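Local coordinates for protein tannase (Lactobacillus plantarum, PDB 3WA7) that hydrolyses the galloyl ester bonds of tannins, as a tannase (EC 3.1.1.20) built on the alpha/beta-hydrolase fold, at residues R412-A417 with D442-W447; A67-P72 with G152-I157; G112-T117 with A129-V134. One frame throughout, in Å; residues are numbered along the deposited sequence. Where two conformers were deposited one is given.

Contact 1: R412-A417 with D442-W447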
loop_
_atom_site.group_PDB
_atom_site.type_symbol
_atom_site.label_atom_id
_atom_site.label_comp_id
_atom_site.label_asym_id
_atom_site.label_seq_id
_atom_site.Cartn_x
_atom_site.Cartn_y
_atom_site.Cartn_z
ATOM N N ARG A 412 -6.166 -1.679 -8.939
ATOM C CA ARG A 412 -7.305 -1.888 -8.050
ATOM C C ARG A 412 -6.901 -1.303 -6.703
ATOM O O ARG A 412 -5.967 -1.783 -6.054
ATOM C CB ARG A 412 -7.651 -3.371 -7.890
ATOM C CG ARG A 412 -8.900 -3.589 -7.030
ATOM C CD ARG A 412 -9.343 -5.047 -7.033
ATOM N NE ARG A 412 -10.645 -5.243 -6.394
ATOM C CZ ARG A 412 -10.844 -5.327 -5.082
ATOM N NH1 ARG A 412 -9.823 -5.232 -4.242
ATOM N NH2 ARG A 412 -12.068 -5.517 -4.609
ATOM N N ILE A 413 -7.602 -0.255 -6.296
ATOM C CA ILE A 413 -7.300 0.424 -5.047
ATOM C C ILE A 413 -8.492 0.448 -4.104
ATOM O O ILE A 413 -9.624 0.689 -4.527
ATOM C CB ILE A 413 -6.880 1.882 -5.320
ATOM C CG1 ILE A 413 -5.705 1.908 -6.305
ATOM C CG2 ILE A 413 -6.534 2.583 -4.011
ATOM C CD1 ILE A 413 -5.314 3.300 -6.746
ATOM N N ARG A 414 -8.224 0.194 -2.827
ATOM C CA ARG A 414 -9.257 0.205 -1.797
ATOM C C ARG A 414 -8.744 0.926 -0.554
ATOM O O ARG A 414 -7.568 0.817 -0.202
ATOM C CB ARG A 414 -9.661 -1.227 -1.413
ATOM C CG ARG A 414 -10.437 -1.990 -2.479
ATOM C CD ARG A 414 -11.836 -1.409 -2.660
ATOM N NE ARG A 414 -12.639 -2.152 -3.633
ATOM C CZ ARG A 414 -12.500 -2.072 -4.954
ATOM N NH1 ARG A 414 -11.583 -1.278 -5.491
ATOM N NH2 ARG A 414 -13.297 -2.781 -5.745
ATOM N N HIS A 415 -9.626 1.686 0.089
ATOM C CA HIS A 415 -9.303 2.395 1.324
ATOM C C HIS A 415 -10.607 2.439 2.111
ATOM O O HIS A 415 -11.598 2.985 1.636
ATOM C CB HIS A 415 -8.818 3.826 1.055
ATOM C CG HIS A 415 -8.407 4.561 2.297
ATOM N ND1 HIS A 415 -7.093 4.673 2.699
ATOM C CD2 HIS A 415 -9.146 5.176 3.251
ATOM C CE1 HIS A 415 -7.040 5.325 3.847
ATOM N NE2 HIS A 415 -8.273 5.641 4.204
ATOM N N GLY A 416 -10.609 1.852 3.304
ATOM C CA GLY A 416 -11.817 1.820 4.113
ATOM C C GLY A 416 -12.391 3.174 4.491
ATOM O O GLY A 416 -11.651 4.108 4.792
ATOM N N ALA A 417 -13.718 3.275 4.485
ATOM C CA ALA A 417 -14.390 4.522 4.836
ATOM C C ALA A 417 -14.189 4.872 6.307
ATOM O O ALA A 417 -14.501 5.983 6.731
ATOM C CB ALA A 417 -15.880 4.428 4.514
ATOM N N ASP A 442 -9.843 0.417 -10.752
ATOM C CA ASP A 442 -11.027 -0.061 -10.048
ATOM C C ASP A 442 -10.811 0.477 -8.641
ATOM O O ASP A 442 -9.890 0.048 -7.942
ATOM C CB ASP A 442 -11.060 -1.588 -10.038
ATOM C CG ASP A 442 -12.295 -2.136 -9.361
ATOM O OD1 ASP A 442 -12.582 -1.715 -8.224
ATOM O OD2 ASP A 442 -12.981 -2.989 -9.963
ATOM N N PHE A 443 -11.659 1.414 -8.229
ATOM C CA PHE A 443 -11.505 2.066 -6.933
ATOM C C PHE A 443 -12.771 2.087 -6.090
ATOM O O PHE A 443 -13.879 2.167 -6.619
ATOM C CB PHE A 443 -11.012 3.499 -7.190
ATOM C CG PHE A 443 -10.909 4.360 -5.958
ATOM C CD1 PHE A 443 -10.079 4.005 -4.902
ATOM C CD2 PHE A 443 -11.616 5.557 -5.879
ATOM C CE1 PHE A 443 -9.949 4.827 -3.786
ATOM C CE2 PHE A 443 -11.494 6.387 -4.768
ATOM C CZ PHE A 443 -10.658 6.023 -3.717
ATOM N N ALA A 444 -12.595 2.018 -4.773
ATOM C CA ALA A 444 -13.721 2.052 -3.847
ATOM C C ALA A 444 -13.295 2.390 -2.423
ATOM O O ALA A 444 -12.148 2.160 -2.020
ATOM C CB ALA A 444 -14.461 0.711 -3.863
ATOM N N LEU A 445 -14.239 2.948 -1.671
ATOM C CA LEU A 445 -14.041 3.320 -0.275
ATOM C C LEU A 445 -15.083 2.519 0.512
ATOM O O LEU A 445 -16.100 3.062 0.927
ATOM C CB LEU A 445 -14.310 4.817 -0.070
ATOM C CG LEU A 445 -13.914 5.470 1.248
ATOM C CD1 LEU A 445 -12.422 5.780 1.233
ATOM C CD2 LEU A 445 -14.709 6.751 1.431
ATOM N N PRO A 446 -14.835 1.214 0.720
ATOM C CA PRO A 446 -15.730 0.300 1.447
ATOM C C PRO A 446 -16.240 0.819 2.789
ATOM O O PRO A 446 -15.459 1.185 3.665
ATOM C CB PRO A 446 -14.879 -0.961 1.604
ATOM C CG PRO A 446 -14.026 -0.934 0.385
ATOM C CD PRO A 446 -13.609 0.511 0.303
ATOM N N TRP A 447 -17.561 0.813 2.945
ATOM C CA TRP A 447 -18.211 1.297 4.162
ATOM C C TRP A 447 -17.753 0.656 5.470
ATOM O O TRP A 447 -17.649 -0.566 5.586
ATOM C CB TRP A 447 -19.733 1.133 4.047
ATOM C CG TRP A 447 -20.463 1.603 5.274
ATOM C CD1 TRP A 447 -21.013 0.826 6.259
ATOM C CD2 TRP A 447 -20.677 2.962 5.668
ATOM N NE1 TRP A 447 -21.553 1.624 7.244
ATOM C CE2 TRP A 447 -21.361 2.938 6.905
ATOM C CE3 TRP A 447 -20.353 4.200 5.096
ATOM C CZ2 TRP A 447 -21.727 4.109 7.581
ATOM C CZ3 TRP A 447 -20.716 5.362 5.768
ATOM C CH2 TRP A 447 -21.395 5.307 6.998
HETATM O O HOH W 1 -12.875 -5.337 -7.945
#

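Contact 2: A67-P72 with G152-I157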
loop_
_atom_site.group_PDB
_atom_site.type_symbol
_atom_site.label_atom_id
_atom_site.label_comp_id
_atom_site.label_asym_id
_atom_site.label_seq_id
_atom_site.Cartn_x
_atom_site.Cartn_y
_atom_site.Cartn_z
ATOM N N ALA A 67 -0.979 -19.099 -15.564
ATOM C CA ALA A 67 -1.412 -18.672 -14.237
ATOM C C ALA A 67 -0.841 -17.326 -13.807
ATOM O O ALA A 67 0.336 -17.042 -14.015
ATOM C CB ALA A 67 -1.051 -19.741 -13.203
ATOM N N PRO A 68 -1.686 -16.465 -13.214
ATOM C CA PRO A 68 -1.200 -15.161 -12.763
ATOM C C PRO A 68 -0.224 -15.422 -11.622
ATOM O O PRO A 68 -0.337 -16.433 -10.925
ATOM C CB PRO A 68 -2.467 -14.472 -12.254
ATOM C CG PRO A 68 -3.561 -15.118 -13.038
ATOM C CD PRO A 68 -3.147 -16.565 -13.062
ATOM N N ILE A 69 0.736 -14.526 -11.434
ATOM C CA ILE A 69 1.683 -14.672 -10.341
ATOM C C ILE A 69 1.415 -13.539 -9.357
ATOM O O ILE A 69 1.762 -12.384 -9.606
ATOM C CB ILE A 69 3.147 -14.602 -10.833
ATOM C CG1 ILE A 69 3.421 -15.760 -11.798
ATOM C CG2 ILE A 69 4.103 -14.678 -9.645
ATOM C CD1 ILE A 69 4.835 -15.773 -12.360
ATOM N N LEU A 70 0.760 -13.877 -8.252
ATOM C CA LEU A 70 0.442 -12.895 -7.220
ATOM C C LEU A 70 1.681 -12.704 -6.361
ATOM O O LEU A 70 2.285 -13.682 -5.918
ATOM C CB LEU A 70 -0.707 -13.399 -6.346
ATOM C CG LEU A 70 -1.256 -12.428 -5.297
ATOM C CD1 LEU A 70 -2.046 -11.325 -5.991
ATOM C CD2 LEU A 70 -2.155 -13.182 -4.325
HETATM N N MSE A 71 2.066 -11.452 -6.137
HETATM C CA MSE A 71 3.236 -11.162 -5.322
HETATM C C MSE A 71 2.850 -10.235 -4.182
HETATM O O MSE A 71 2.986 -9.015 -4.273
HETATM C CB MSE A 71 4.353 -10.549 -6.180
HETATM C CG MSE A 71 4.900 -11.528 -7.213
HETATM SE SE MSE A 71 6.509 -10.920 -8.105
HETATM C CE MSE A 71 7.793 -11.285 -6.697
ATOM N N PRO A 72 2.345 -10.817 -3.087
ATOM C CA PRO A 72 1.925 -10.064 -1.906
ATOM C C PRO A 72 3.117 -9.770 -1.009
ATOM O O PRO A 72 4.119 -10.482 -1.046
ATOM C CB PRO A 72 0.944 -11.014 -1.241
ATOM C CG PRO A 72 1.619 -12.348 -1.457
ATOM C CD PRO A 72 2.095 -12.262 -2.905
ATOM N N GLY A 152 3.838 -20.452 -13.826
ATOM C CA GLY A 152 3.123 -19.185 -13.901
ATOM C C GLY A 152 3.538 -18.310 -15.071
ATOM O O GLY A 152 4.557 -18.556 -15.719
ATOM N N ASP A 153 2.743 -17.282 -15.345
ATOM C CA ASP A 153 3.022 -16.360 -16.446
ATOM C C ASP A 153 3.697 -15.118 -15.873
ATOM O O ASP A 153 3.059 -14.333 -15.173
ATOM C CB ASP A 153 1.714 -15.963 -17.135
ATOM C CG ASP A 153 1.938 -15.214 -18.437
ATOM O OD1 ASP A 153 3.054 -14.697 -18.657
ATOM O OD2 ASP A 153 0.984 -15.136 -19.238
ATOM N N THR A 154 4.981 -14.937 -16.171
ATOM C CA THR A 154 5.719 -13.785 -15.656
ATOM C C THR A 154 5.255 -12.460 -16.258
ATOM O O THR A 154 5.712 -11.390 -15.851
ATOM C CB THR A 154 7.235 -13.951 -15.875
ATOM O OG1 THR A 154 7.511 -14.089 -17.274
ATOM C CG2 THR A 154 7.739 -15.183 -15.132
ATOM N N ASN A 155 4.344 -12.535 -17.220
ATOM C CA ASN A 155 3.793 -11.343 -17.853
ATOM C C ASN A 155 2.487 -10.974 -17.155
ATOM O O ASN A 155 1.802 -10.026 -17.543
ATOM C CB ASN A 155 3.533 -11.600 -19.336
ATOM C CG ASN A 155 4.805 -11.889 -20.100
ATOM O OD1 ASN A 155 5.742 -11.089 -20.085
ATOM N ND2 ASN A 155 4.851 -13.038 -20.767
ATOM N N ARG A 156 2.159 -11.734 -16.117
ATOM C CA ARG A 156 0.944 -11.511 -15.342
ATOM C C ARG A 156 1.243 -11.412 -13.848
ATOM O O ARG A 156 0.568 -12.029 -13.018
ATOM C CB ARG A 156 -0.052 -12.642 -15.606
ATOM C CG ARG A 156 -0.513 -12.719 -17.050
ATOM C CD ARG A 156 -1.354 -11.505 -17.441
ATOM N NE ARG A 156 -1.840 -11.621 -18.815
ATOM C CZ ARG A 156 -1.181 -11.197 -19.890
ATOM N NH1 ARG A 156 0.001 -10.606 -19.768
ATOM N NH2 ARG A 156 -1.699 -11.388 -21.098
ATOM N N ILE A 157 2.267 -10.633 -13.510
ATOM C CA ILE A 157 2.642 -10.427 -12.118
ATOM C C ILE A 157 1.717 -9.364 -11.551
ATOM O O ILE A 157 1.554 -8.296 -12.136
ATOM C CB ILE A 157 4.107 -9.945 -11.986
ATOM C CG1 ILE A 157 5.064 -11.080 -12.368
ATOM C CG2 ILE A 157 4.375 -9.474 -10.558
ATOM C CD1 ILE A 157 6.540 -10.684 -12.346
#

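Contact 3: G112-T117 with A129-V134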
loop_
_atom_site.group_PDB
_atom_site.type_symbol
_atom_site.label_atom_id
_atom_site.label_comp_id
_atom_site.label_asym_id
_atom_site.label_seq_id
_atom_site.Cartn_x
_atom_site.Cartn_y
_atom_site.Cartn_z
ATOM N N GLY A 112 10.449 -11.512 0.967
ATOM C CA GLY A 112 10.733 -10.812 2.208
ATOM C C GLY A 112 11.281 -9.462 1.782
ATOM O O GLY A 112 12.051 -9.384 0.824
ATOM N N ILE A 113 10.896 -8.407 2.491
ATOM C CA ILE A 113 11.304 -7.048 2.149
ATOM C C ILE A 113 11.933 -6.301 3.323
ATOM O O ILE A 113 11.385 -6.292 4.422
ATOM C CB ILE A 113 10.067 -6.237 1.668
ATOM C CG1 ILE A 113 9.396 -6.957 0.495
ATOM C CG2 ILE A 113 10.473 -4.822 1.291
ATOM C CD1 ILE A 113 10.262 -7.056 -0.751
ATOM N N ARG A 114 13.082 -5.673 3.088
ATOM C CA ARG A 114 13.752 -4.905 4.136
ATOM C C ARG A 114 12.889 -3.731 4.588
ATOM O O ARG A 114 12.128 -3.166 3.798
ATOM C CB ARG A 114 15.087 -4.358 3.630
ATOM C CG ARG A 114 16.212 -5.370 3.558
ATOM C CD ARG A 114 17.431 -4.712 2.942
ATOM N NE ARG A 114 17.217 -4.428 1.526
ATOM C CZ ARG A 114 17.986 -3.626 0.796
ATOM N NH1 ARG A 114 19.022 -3.006 1.347
ATOM N NH2 ARG A 114 17.741 -3.474 -0.498
ATOM N N GLY A 115 13.035 -3.362 5.858
ATOM C CA GLY A 115 12.281 -2.258 6.426
ATOM C C GLY A 115 13.191 -1.307 7.181
ATOM O O GLY A 115 14.379 -1.587 7.352
ATOM N N ARG A 116 12.624 -0.205 7.663
ATOM C CA ARG A 116 13.384 0.833 8.362
ATOM C C ARG A 116 14.212 0.401 9.566
ATOM O O ARG A 116 15.161 1.087 9.938
ATOM C CB ARG A 116 12.446 1.979 8.769
ATOM C CG ARG A 116 11.298 1.578 9.699
ATOM C CD ARG A 116 10.268 2.704 9.772
ATOM N NE ARG A 116 9.076 2.345 10.539
ATOM C CZ ARG A 116 8.976 2.425 11.863
ATOM N NH1 ARG A 116 10.002 2.854 12.592
ATOM N NH2 ARG A 116 7.840 2.088 12.461
ATOM N N THR A 117 13.869 -0.731 10.168
ATOM C CA THR A 117 14.604 -1.223 11.329
ATOM C C THR A 117 15.635 -2.292 10.969
ATOM O O THR A 117 16.388 -2.745 11.829
ATOM C CB THR A 117 13.644 -1.818 12.384
ATOM O OG1 THR A 117 12.795 -2.790 11.761
ATOM C CG2 THR A 117 12.788 -0.725 13.015
ATOM N N ALA A 129 14.570 4.050 3.177
ATOM C CA ALA A 129 14.279 4.366 1.777
ATOM C C ALA A 129 15.544 4.465 0.932
ATOM O O ALA A 129 16.526 5.084 1.347
ATOM C CB ALA A 129 13.481 5.667 1.689
ATOM N N PRO A 130 15.528 3.892 -0.287
ATOM C CA PRO A 130 14.434 3.167 -0.945
ATOM C C PRO A 130 14.538 1.640 -0.870
ATOM O O PRO A 130 14.062 0.940 -1.770
ATOM C CB PRO A 130 14.549 3.651 -2.379
ATOM C CG PRO A 130 16.050 3.632 -2.570
ATOM C CD PRO A 130 16.598 4.198 -1.260
ATOM N N ALA A 131 15.144 1.125 0.194
ATOM C CA ALA A 131 15.331 -0.317 0.349
ATOM C C ALA A 131 14.090 -1.161 0.074
ATOM O O ALA A 131 14.170 -2.171 -0.625
ATOM C CB ALA A 131 15.861 -0.627 1.749
ATOM N N PHE A 132 12.946 -0.748 0.612
ATOM C CA PHE A 132 11.722 -1.520 0.424
ATOM C C PHE A 132 11.342 -1.753 -1.037
ATOM O O PHE A 132 10.990 -2.877 -1.420
ATOM C CB PHE A 132 10.555 -0.874 1.197
ATOM C CG PHE A 132 9.988 0.365 0.555
ATOM C CD1 PHE A 132 8.788 0.310 -0.150
ATOM C CD2 PHE A 132 10.635 1.591 0.679
ATOM C CE1 PHE A 132 8.235 1.457 -0.721
ATOM C CE2 PHE A 132 10.095 2.748 0.112
ATOM C CZ PHE A 132 8.892 2.683 -0.589
ATOM N N ILE A 133 11.427 -0.709 -1.856
ATOM C CA ILE A 133 11.070 -0.836 -3.262
ATOM C C ILE A 133 12.190 -1.484 -4.074
ATOM O O ILE A 133 11.932 -2.142 -5.078
ATOM C CB ILE A 133 10.669 0.538 -3.863
ATOM C CG1 ILE A 133 10.208 0.365 -5.312
ATOM C CG2 ILE A 133 11.824 1.517 -3.765
ATOM C CD1 ILE A 133 8.956 -0.485 -5.468
ATOM N N VAL A 134 13.437 -1.313 -3.636
ATOM C CA VAL A 134 14.550 -1.949 -4.329
ATOM C C VAL A 134 14.377 -3.462 -4.170
ATOM O O VAL A 134 14.558 -4.220 -5.127
ATOM C CB VAL A 134 15.914 -1.508 -3.741
ATOM C CG1 VAL A 134 17.033 -2.413 -4.253
ATOM C CG2 VAL A 134 16.204 -0.071 -4.148
#

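Contact 1: R412-A417 with D442-W447
Arg414 reaches across to Asp442 end-on, its NH1 and NH2 both closing on one oxygen, OD1. Arg414 NH2 lies 2.8 Å from Asp442 OD1, which sits close to the guanidinium plane. Guanidinium and carboxylate are 23° apart, and both nitrogens approach from one face of the carboxylate, tilted out of its plane, NH2 on the syn side and NH1 on the anti side. A bend at chi2 (-69°) carries the guanidinium toward strand 440-444, while Arg414 NH1 also donates to Ile413 O at 2.9 Å. One face of the Arg414 guanidinium rests on Ala444 CB, 3.4 Å from the plane; the opposite face is turned to Arg412, whose CZ lies 3.5 Å from it, toward the rim. That approach of like charges is probably eased by Asp442 and by Asp456, which salt-bridges Arg412; a water links Arg412 NE to Asp442 OD2. On the other side of the sheet, Ile413 CB meets Phe443 CD1 at 3.9 Å. Beyond the strands, Ala417 N donates almost straight to Pro446 O (171°). Helix 425-436 joins parallel strands 410-414 and 440-444, the latter outermost, in a beta-alpha-beta unit, packing on Ile413 and Phe443; helix 457-468 lies against Arg412 and Asp442 opposite.

Contact 2: A67-P72 with G152-I157
Two backbone hydrogen bonds join Ala67 and Ile69 to the loop leading into strand 157-160. Asp153 N donates to Ala67 O at 2.8 Å, and Ile69 N to Arg156 O at 3.0 Å, the latter from above the carbonyl plane. A weaker CA-H...O contact from Ile157 to Ile69 O continues the pairing.

The apolar contacts centre on two isoleucines and selenomethionine 71, the labelled form of Met71. Ile69 carries CG1 beside its backbone N (chi1 -62°), which lays CD1 along the turn, 3.6 Å from Asp153 O and 4.1 Å from Thr154 CG2. Met71 and Ile157 cross at an angle, Met71 SE lying 3.6 Å from Ile157 CG2. Gly152 fits closely here, its CA 3.5 Å from Ala67 O.

Polar bonds within 152-157 hold the turn on which Ile69 CD1 packs. Asp153 OD1 accepts from Asn155 N at 2.9 Å in an Asx turn, and Asp153 to Arg156 forms a type I beta turn. Arg156 NH1 donates to Asn155 O, and its guanidinium makes a cation-pi contact with Phe198. Ile69 and Ile157 form a parallel bridge between strands 69-72 and 157-160, neighbours in the central sheet of the alpha/beta-hydrolase fold, with helix 131-145 packed over them.

Contact 3: G112-T117 with A129-V134
Arg114 lays its guanidinium over Ala131, whose CB sits beneath the centre of the group, 3.8 Å below its plane. At the edge, close to that plane, Val134 CG1 comes within 4.0 Å of Arg114 NH2, so the flat group rests on the first turn of helix 131-145 through methyl groups. A bend at chi3 (-69°) turns the end of the arginine chain over Ala131. Next to it, Ile113 presses CG2 against the backbone of Phe132, 3.4 Å from Phe132 O and 3.9 Å from Phe132 CB. CG2 is brought there by lying opposite the backbone N, with CG1 beside that N (chi1 -56°).

The polar anchoring comes from the second shell. Arg114 NE forms a salt bridge with Asp135, one residue beyond the segment on the same helix, which probably helps set the rotation of the guanidinium. Leu188 of helix 182-188 also touches Arg114, and the same helix packs on Val134. The Phe132 ring meets Tyr78 edge-to-face and packs against Thr168 and Leu171 of helix 164-174.

Pro130, preceded by a cis peptide bond, occupies the N-cap position. Through Ile113, Arg114 and the Asp135 salt bridge, the loop after strand 107-111 is held to the start of the next helix, a beta-alpha connection of the alpha/beta-hydrolase fold. Phe132 lies near, without touching, the strand-helix turn of Gly161, Ser163 and Gly165, consistent with a nucleophile elbow.

How the contacts relate
After three strands at one edge of the sheet, the chain forms strand 69-72, whose partner loop 152-157 arrives some 80 residues later; contact 2 closes that long excursion. Within it falls contact 3, a much shorter closure of 11 intervening residues between the end of strand 107-111 and the start of helix 131-145. The two do not touch, their nearest atoms being about 7 Å apart. Contact 1 follows in series, closing the 24-residue beta-alpha-beta connection around helix 425-436 at the far edge of the sheet. Contacts 1 and 2 thus join strands of one sheet, with centres about 23 Å apart, whereas contact 3 ties a loop to a helix on the opposite side of the chain's centre from contact 1.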